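Local coordinates for DNA/pantothenate metabolism flavoprotein (PDB 7CFU) that binds flavin mononucleotide and, as an FMN-dependent cysteine decarboxylase, probably carries out the oxidative decarboxylation of a cysteine residue in peptide biosynthesis, at residues Gln51-Ala63 with Ile70-Trp82. Residues are numbered along the deposited sequence; the frame is centred on the assembly and turned at random.
With FMN (flavin mononucleotide), chain Y; FMN (flavin mononucleotide), chain B.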
loop_
_atom_site.group_PDB
_atom_site.type_symbol
_atom_site.label_atom_id
_atom_site.label_comp_id
_atom_site.label_asym_id
_atom_site.label_seq_id
_atom_site.Cartn_x
_atom_site.Cartn_y
_atom_site.Cartn_z
ATOM N N GLN A 51 1.304 12.668 40.204
ATOM C CA GLN A 51 2.145 11.550 39.794
ATOM C C GLN A 51 1.571 10.694 38.677
ATOM O O GLN A 51 2.320 10.291 37.790
ATOM C CB GLN A 51 2.462 10.672 41.011
ATOM C CG GLN A 51 3.312 11.407 42.037
ATOM C CD GLN A 51 3.730 10.537 43.201
ATOM O OE1 GLN A 51 3.369 9.361 43.284
ATOM N NE2 GLN A 51 4.483 11.122 44.127
ATOM N N GLU A 52 0.272 10.402 38.666
ATOM C CA GLU A 52 -0.316 9.558 37.625
ATOM C C GLU A 52 -1.094 10.451 36.657
ATOM O O GLU A 52 -2.145 10.996 37.013
ATOM C CB GLU A 52 -1.221 8.472 38.204
ATOM C CG GLU A 52 -0.505 7.429 39.049
ATOM C CD GLU A 52 -1.453 6.350 39.566
ATOM O OE1 GLU A 52 -2.675 6.434 39.312
ATOM O OE2 GLU A 52 -0.977 5.426 40.254
ATOM N N ILE A 53 -0.565 10.613 35.447
ATOM C CA ILE A 53 -1.173 11.439 34.410
ATOM C C ILE A 53 -1.277 10.605 33.141
ATOM O O ILE A 53 -0.264 10.092 32.656
ATOM C CB ILE A 53 -0.361 12.718 34.150
ATOM C CG1 ILE A 53 -0.229 13.550 35.424
ATOM C CG2 ILE A 53 -0.985 13.535 33.019
ATOM C CD1 ILE A 53 0.681 14.736 35.265
ATOM N N ARG A 54 -2.498 10.449 32.614
ATOM C CA ARG A 54 -2.737 9.783 31.335
ATOM C C ARG A 54 -3.389 10.758 30.355
ATOM O O ARG A 54 -4.291 11.514 30.733
ATOM C CB ARG A 54 -3.634 8.553 31.501
ATOM C CG ARG A 54 -3.036 7.449 32.360
ATOM C CD ARG A 54 -3.951 6.234 32.428
ATOM N NE ARG A 54 -3.331 5.149 33.185
ATOM C CZ ARG A 54 -2.484 4.256 32.675
ATOM N NH1 ARG A 54 -2.145 4.309 31.392
ATOM N NH2 ARG A 54 -1.974 3.307 33.454
ATOM N N THR A 55 -2.936 10.739 29.100
ATOM C CA THR A 55 -3.388 11.676 28.079
ATOM C C THR A 55 -4.210 10.995 26.988
ATOM O O THR A 55 -4.003 9.823 26.658
ATOM C CB THR A 55 -2.210 12.398 27.427
ATOM O OG1 THR A 55 -1.307 11.433 26.880
ATOM C CG2 THR A 55 -1.482 13.274 28.441
ATOM N N VAL A 56 -5.171 11.751 26.459
ATOM C CA VAL A 56 -5.967 11.388 25.292
ATOM C C VAL A 56 -5.849 12.525 24.287
ATOM O O VAL A 56 -6.075 13.689 24.639
ATOM C CB VAL A 56 -7.447 11.137 25.651
ATOM C CG1 VAL A 56 -8.249 10.730 24.419
ATOM C CG2 VAL A 56 -7.568 10.088 26.720
ATOM N N MET A 57 -5.460 12.201 23.053
ATOM C CA MET A 57 -5.347 13.181 21.981
ATOM C C MET A 57 -6.437 12.954 20.941
ATOM O O MET A 57 -6.752 11.810 20.597
ATOM C CB MET A 57 -3.984 13.111 21.290
ATOM C CG MET A 57 -2.794 13.314 22.217
ATOM S SD MET A 57 -1.273 13.349 21.266
ATOM C CE MET A 57 -1.279 15.027 20.653
ATOM N N THR A 58 -7.032 14.042 20.463
ATOM C CA THR A 58 -7.861 13.935 19.279
ATOM C C THR A 58 -6.986 13.586 18.077
ATOM O O THR A 58 -5.759 13.739 18.109
ATOM C CB THR A 58 -8.616 15.246 19.022
ATOM O OG1 THR A 58 -7.698 16.272 18.604
ATOM C CG2 THR A 58 -9.301 15.684 20.283
ATOM N N ALA A 59 -7.629 13.097 17.011
ATOM C CA ALA A 59 -6.886 12.800 15.789
ATOM C C ALA A 59 -6.180 14.045 15.273
ATOM O O ALA A 59 -5.071 13.962 14.732
ATOM C CB ALA A 59 -7.817 12.224 14.719
ATOM N N GLN A 60 -6.820 15.214 15.416
ATOM C CA GLN A 60 -6.202 16.450 14.948
ATOM C C GLN A 60 -5.004 16.842 15.806
ATOM O O GLN A 60 -3.963 17.252 15.276
ATOM C CB GLN A 60 -7.245 17.581 14.921
ATOM C CG GLN A 60 -6.673 18.933 14.554
ATOM C CD GLN A 60 -6.459 19.101 13.057
ATOM O OE1 GLN A 60 -6.213 18.129 12.338
ATOM N NE2 GLN A 60 -6.572 20.339 12.577
ATOM N N ALA A 61 -5.122 16.724 17.129
ATOM C CA ALA A 61 -3.971 16.996 17.990
ATOM C C ALA A 61 -2.799 16.094 17.623
ATOM O O ALA A 61 -1.654 16.552 17.504
ATOM C CB ALA A 61 -4.350 16.808 19.459
ATOM N N ARG A 62 -3.074 14.806 17.417
ATOM C CA ARG A 62 -2.013 13.881 17.040
ATOM C C ARG A 62 -1.370 14.275 15.716
ATOM O O ARG A 62 -0.137 14.267 15.591
ATOM C CB ARG A 62 -2.560 12.455 16.971
ATOM C CG ARG A 62 -1.484 11.402 16.679
ATOM C CD ARG A 62 -2.081 10.016 16.578
ATOM N NE ARG A 62 -3.129 9.976 15.564
ATOM C CZ ARG A 62 -3.890 8.916 15.300
ATOM N NH1 ARG A 62 -3.720 7.784 15.971
ATOM N NH2 ARG A 62 -4.821 8.991 14.354
ATOM N N ALA A 63 -2.179 14.664 14.726
ATOM C CA ALA A 63 -1.624 14.973 13.410
ATOM C C ALA A 63 -0.756 16.225 13.436
ATOM O O ALA A 63 0.216 16.321 12.680
ATOM C CB ALA A 63 -2.750 15.132 12.390
ATOM N N ILE A 70 4.892 13.357 23.229
ATOM C CA ILE A 70 4.032 13.402 24.409
ATOM C C ILE A 70 4.260 12.160 25.253
ATOM O O ILE A 70 4.377 12.238 26.481
ATOM C CB ILE A 70 2.547 13.544 24.013
ATOM C CG1 ILE A 70 2.247 14.958 23.518
ATOM C CG2 ILE A 70 1.642 13.165 25.187
ATOM C CD1 ILE A 70 0.772 15.305 23.580
ATOM N N GLU A 71 4.363 10.996 24.601
ATOM C CA GLU A 71 4.606 9.750 25.322
ATOM C C GLU A 71 5.913 9.790 26.096
ATOM O O GLU A 71 5.964 9.390 27.265
ATOM C CB GLU A 71 4.630 8.570 24.352
ATOM C CG GLU A 71 5.178 7.293 24.987
ATOM C CD GLU A 71 5.010 6.071 24.105
ATOM O OE1 GLU A 71 4.776 6.243 22.892
ATOM O OE2 GLU A 71 5.123 4.937 24.622
ATOM N N ALA A 72 6.979 10.279 25.461
ATOM C CA ALA A 72 8.292 10.243 26.089
ATOM C C ALA A 72 8.368 11.173 27.289
ATOM O O ALA A 72 9.095 10.886 28.246
ATOM C CB ALA A 72 9.374 10.598 25.069
ATOM N N VAL A 73 7.618 12.275 27.266
ATOM C CA VAL A 73 7.729 13.273 28.322
ATOM C C VAL A 73 6.700 13.085 29.428
ATOM O O VAL A 73 6.908 13.581 30.544
ATOM C CB VAL A 73 7.612 14.688 27.725
ATOM C CG1 VAL A 73 8.552 14.834 26.539
ATOM C CG2 VAL A 73 6.186 14.978 27.299
ATOM N N THR A 74 5.618 12.354 29.170
ATOM C CA THR A 74 4.599 12.124 30.181
ATOM C C THR A 74 4.655 10.734 30.808
ATOM O O THR A 74 4.029 10.524 31.853
ATOM C CB THR A 74 3.204 12.360 29.591
ATOM O OG1 THR A 74 2.945 11.385 28.576
ATOM C CG2 THR A 74 3.104 13.765 28.997
ATOM N N GLY A 75 5.371 9.785 30.207
ATOM C CA GLY A 75 5.452 8.446 30.757
ATOM C C GLY A 75 4.363 7.497 30.310
ATOM O O GLY A 75 4.356 6.336 30.742
ATOM N N HIS A 76 3.434 7.953 29.480
ATOM C CA HIS A 76 2.398 7.096 28.927
ATOM C C HIS A 76 2.190 7.456 27.467
ATOM O O HIS A 76 2.229 8.633 27.094
ATOM C CB HIS A 76 1.063 7.228 29.686
ATOM C CG HIS A 76 1.047 6.541 31.016
ATOM N ND1 HIS A 76 1.146 7.225 32.209
ATOM C CD2 HIS A 76 0.944 5.229 31.341
ATOM C CE1 HIS A 76 1.107 6.365 33.211
ATOM N NE2 HIS A 76 0.987 5.147 32.712
ATOM N N ALA A 77 2.003 6.441 26.644
ATOM C CA ALA A 77 1.563 6.692 25.289
ATOM C C ALA A 77 0.181 7.323 25.365
ATOM O O ALA A 77 -0.673 6.837 26.118
ATOM C CB ALA A 77 1.521 5.398 24.478
ATOM N N PRO A 78 -0.066 8.425 24.670
ATOM C CA PRO A 78 -1.430 8.960 24.632
ATOM C C PRO A 78 -2.364 8.003 23.907
ATOM O O PRO A 78 -1.968 7.280 22.992
ATOM C CB PRO A 78 -1.280 10.285 23.872
ATOM C CG PRO A 78 -0.034 10.119 23.061
ATOM C CD PRO A 78 0.877 9.236 23.878
ATOM N N VAL A 79 -3.611 7.983 24.343
ATOM C CA VAL A 79 -4.653 7.218 23.671
ATOM C C VAL A 79 -5.301 8.101 22.611
ATOM O O VAL A 79 -5.735 9.220 22.908
ATOM C CB VAL A 79 -5.697 6.722 24.685
ATOM C CG1 VAL A 79 -6.884 6.088 23.973
ATOM C CG2 VAL A 79 -5.048 5.748 25.670
ATOM N N THR A 80 -5.374 7.606 21.373
ATOM C CA THR A 80 -6.125 8.322 20.343
ATOM C C THR A 80 -7.172 7.435 19.690
ATOM O O THR A 80 -8.314 7.854 19.494
ATOM C CB THR A 80 -5.198 8.893 19.263
ATOM O OG1 THR A 80 -4.269 9.796 19.860
ATOM C CG2 THR A 80 -6.013 9.647 18.215
ATOM N N ASP A 81 -6.793 6.226 19.311
ATOM C CA ASP A 81 -7.720 5.293 18.695
ATOM C C ASP A 81 -8.191 4.263 19.714
ATOM O O ASP A 81 -7.511 3.981 20.703
ATOM C CB ASP A 81 -7.076 4.616 17.489
ATOM C CG ASP A 81 -6.842 5.586 16.347
ATOM O OD1 ASP A 81 -7.827 6.194 15.883
ATOM O OD2 ASP A 81 -5.678 5.774 15.945
ATOM N N TRP A 82 -9.381 3.721 19.465
ATOM C CA TRP A 82 -9.934 2.674 20.317
ATOM C C TRP A 82 -8.968 1.505 20.487
ATOM O O TRP A 82 -8.928 0.885 21.556
ATOM C CB TRP A 82 -11.264 2.210 19.739
ATOM C CG TRP A 82 -12.243 3.334 19.633
ATOM C CD1 TRP A 82 -12.551 4.055 18.513
ATOM C CD2 TRP A 82 -13.005 3.901 20.698
ATOM N NE1 TRP A 82 -13.481 5.023 18.810
ATOM C CE2 TRP A 82 -13.773 4.954 20.148
ATOM C CE3 TRP A 82 -13.128 3.615 22.063
ATOM C CZ2 TRP A 82 -14.650 5.718 20.916
ATOM C CZ3 TRP A 82 -13.996 4.377 22.826
ATOM C CH2 TRP A 82 -14.750 5.415 22.250
HETATM N N1 FMN Y . -9.253 25.451 16.479
HETATM C C2 FMN Y . -9.578 26.081 17.657
HETATM O O2 FMN Y . -10.741 26.075 18.030
HETATM N N3 FMN Y . -8.604 26.693 18.419
HETATM C C4 FMN Y . -7.294 26.693 17.986
HETATM O O4 FMN Y . -6.430 27.250 18.661
HETATM C C4A FMN Y . -6.965 26.071 16.788
HETATM N N5 FMN Y . -5.661 26.053 16.346
HETATM C C5A FMN Y . -5.338 25.412 15.168
HETATM C C6 FMN Y . -4.022 25.407 14.737
HETATM C C7 FMN Y . -3.688 24.766 13.553
HETATM C C7M FMN Y . -2.255 24.757 13.087
HETATM C C8 FMN Y . -4.672 24.144 12.792
HETATM C C8M FMN Y . -4.287 23.463 11.501
HETATM C C9 FMN Y . -5.999 24.153 13.221
HETATM C C9A FMN Y . -6.330 24.791 14.412
HETATM N N10 FMN Y . -7.642 24.824 14.857
HETATM C C10 FMN Y . -7.953 25.445 16.043
HETATM C "C1'" FMN Y . -8.729 24.157 14.079
HETATM C "C2'" FMN Y . -8.970 22.783 14.681
HETATM O "O2'" FMN Y . -7.766 22.029 14.666
HETATM C "C3'" FMN Y . -10.110 22.097 13.929
HETATM O "O3'" FMN Y . -11.327 22.748 14.234
HETATM C "C4'" FMN Y . -10.199 20.591 14.220
HETATM O "O4'" FMN Y . -11.251 20.024 13.459
HETATM C "C5'" FMN Y . -10.445 20.325 15.695
HETATM O "O5'" FMN Y . -10.293 18.941 15.947
HETATM P P FMN Y . -10.453 18.353 17.430
HETATM O O1P FMN Y . -11.068 16.976 17.343
HETATM O O2P FMN Y . -9.104 18.377 18.064
HETATM O O3P FMN Y . -11.386 19.200 18.275
HETATM N N1 FMN B . -20.847 4.011 23.186
HETATM C C2 FMN B . -22.148 4.031 23.636
HETATM O O2 FMN B . -22.759 5.099 23.670
HETATM N N3 FMN B . -22.757 2.851 24.044
HETATM C C4 FMN B . -22.066 1.648 24.013
HETATM O O4 FMN B . -22.607 0.598 24.389
HETATM C C4A FMN B . -20.753 1.629 23.555
HETATM N N5 FMN B . -20.048 0.438 23.507
HETATM C C5A FMN B . -18.751 0.425 23.044
HETATM C C6 FMN B . -18.052 -0.775 22.993
HETATM C C7 FMN B . -16.740 -0.794 22.531
HETATM C C7M FMN B . -15.978 -2.093 22.479
HETATM C C8 FMN B . -16.129 0.383 22.112
HETATM C C8M FMN B . -14.709 0.333 21.620
HETATM C C9 FMN B . -16.829 1.596 22.165
HETATM C C9A FMN B . -18.146 1.613 22.628
HETATM N N10 FMN B . -18.861 2.804 22.690
HETATM C C10 FMN B . -20.152 2.816 23.144
HETATM C "C1'" FMN B . -18.248 4.096 22.241
HETATM C "C2'" FMN B . -18.702 4.329 20.807
HETATM O "O2'" FMN B . -18.237 3.259 19.992
HETATM C "C3'" FMN B . -18.177 5.685 20.331
HETATM O "O3'" FMN B . -18.854 6.730 20.997
HETATM C "C4'" FMN B . -18.315 5.841 18.821
HETATM O "O4'" FMN B . -17.773 7.085 18.417
HETATM C "C5'" FMN B . -19.766 5.773 18.383
HETATM O "O5'" FMN B . -19.736 5.678 16.977
HETATM P P FMN B . -21.086 5.586 16.118
HETATM O O1P FMN B . -20.885 6.286 14.782
HETATM O O2P FMN B . -21.401 4.119 15.913
HETATM O O3P FMN B . -22.215 6.231 16.894
HETATM O O HOH W 1 0.564 10.741 28.558
HETATM O O HOH W 2 -2.562 7.614 27.924
#
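Backbone bonds fix the register of Val56 and Val79: Val79 N donates to Thr55 O at 3.0 Å, nearly straight (168°), and Met57 N donates to Val79 O at 3.0 Å, making a single bridge. Beyond it, Thr80 OG1 gives only a weak bond to Met57 O. A water joins Thr55 OG1 to Thr74 OG1, which also donates to Ile70 O.

Met57, Ile70 and Pro78 pack together on the side facing helix 70-74. Met57 and Ile70 meet tip to tip, CE to CD1 at 3.6 Å, because the methionine chain bends at its last torsion (chi3 80°); Pro78 lies alongside Met57.

Strand 52-57 is the outermost strand of this chain's parallel sheet, with 23-28 on its inner side, so residues 76-80 run along its outer side in this Rossmann-like flavoprotein fold. At the strand's C-terminal end, Thr58 N-caps the next helix, accepting from Ala61 N, while its OG1 donates to FMN (chain Y) O2P at 2.6 Å.

Charged and flat groups close both ends. Arg62 NH1 forms a salt bridge to Asp81 OD2 at 2.8 Å, the oxygen lying in the guanidinium plane, and Thr80 CG2 sits over the centre of one guanidinium face. His76 ND1 donates to Ile53 O at 3.2 Å from above the carbonyl plane, while its NE2 lies over one face of the Arg54 guanidinium, toward the rim, the planes 45° apart; Arg54 CG sits over a ring face. With an alanine here, Ile53 O is likely to lose this donor and the Arg54 guanidinium a flat neighbour. Trp98 receives Arg54 in a cation-pi contact.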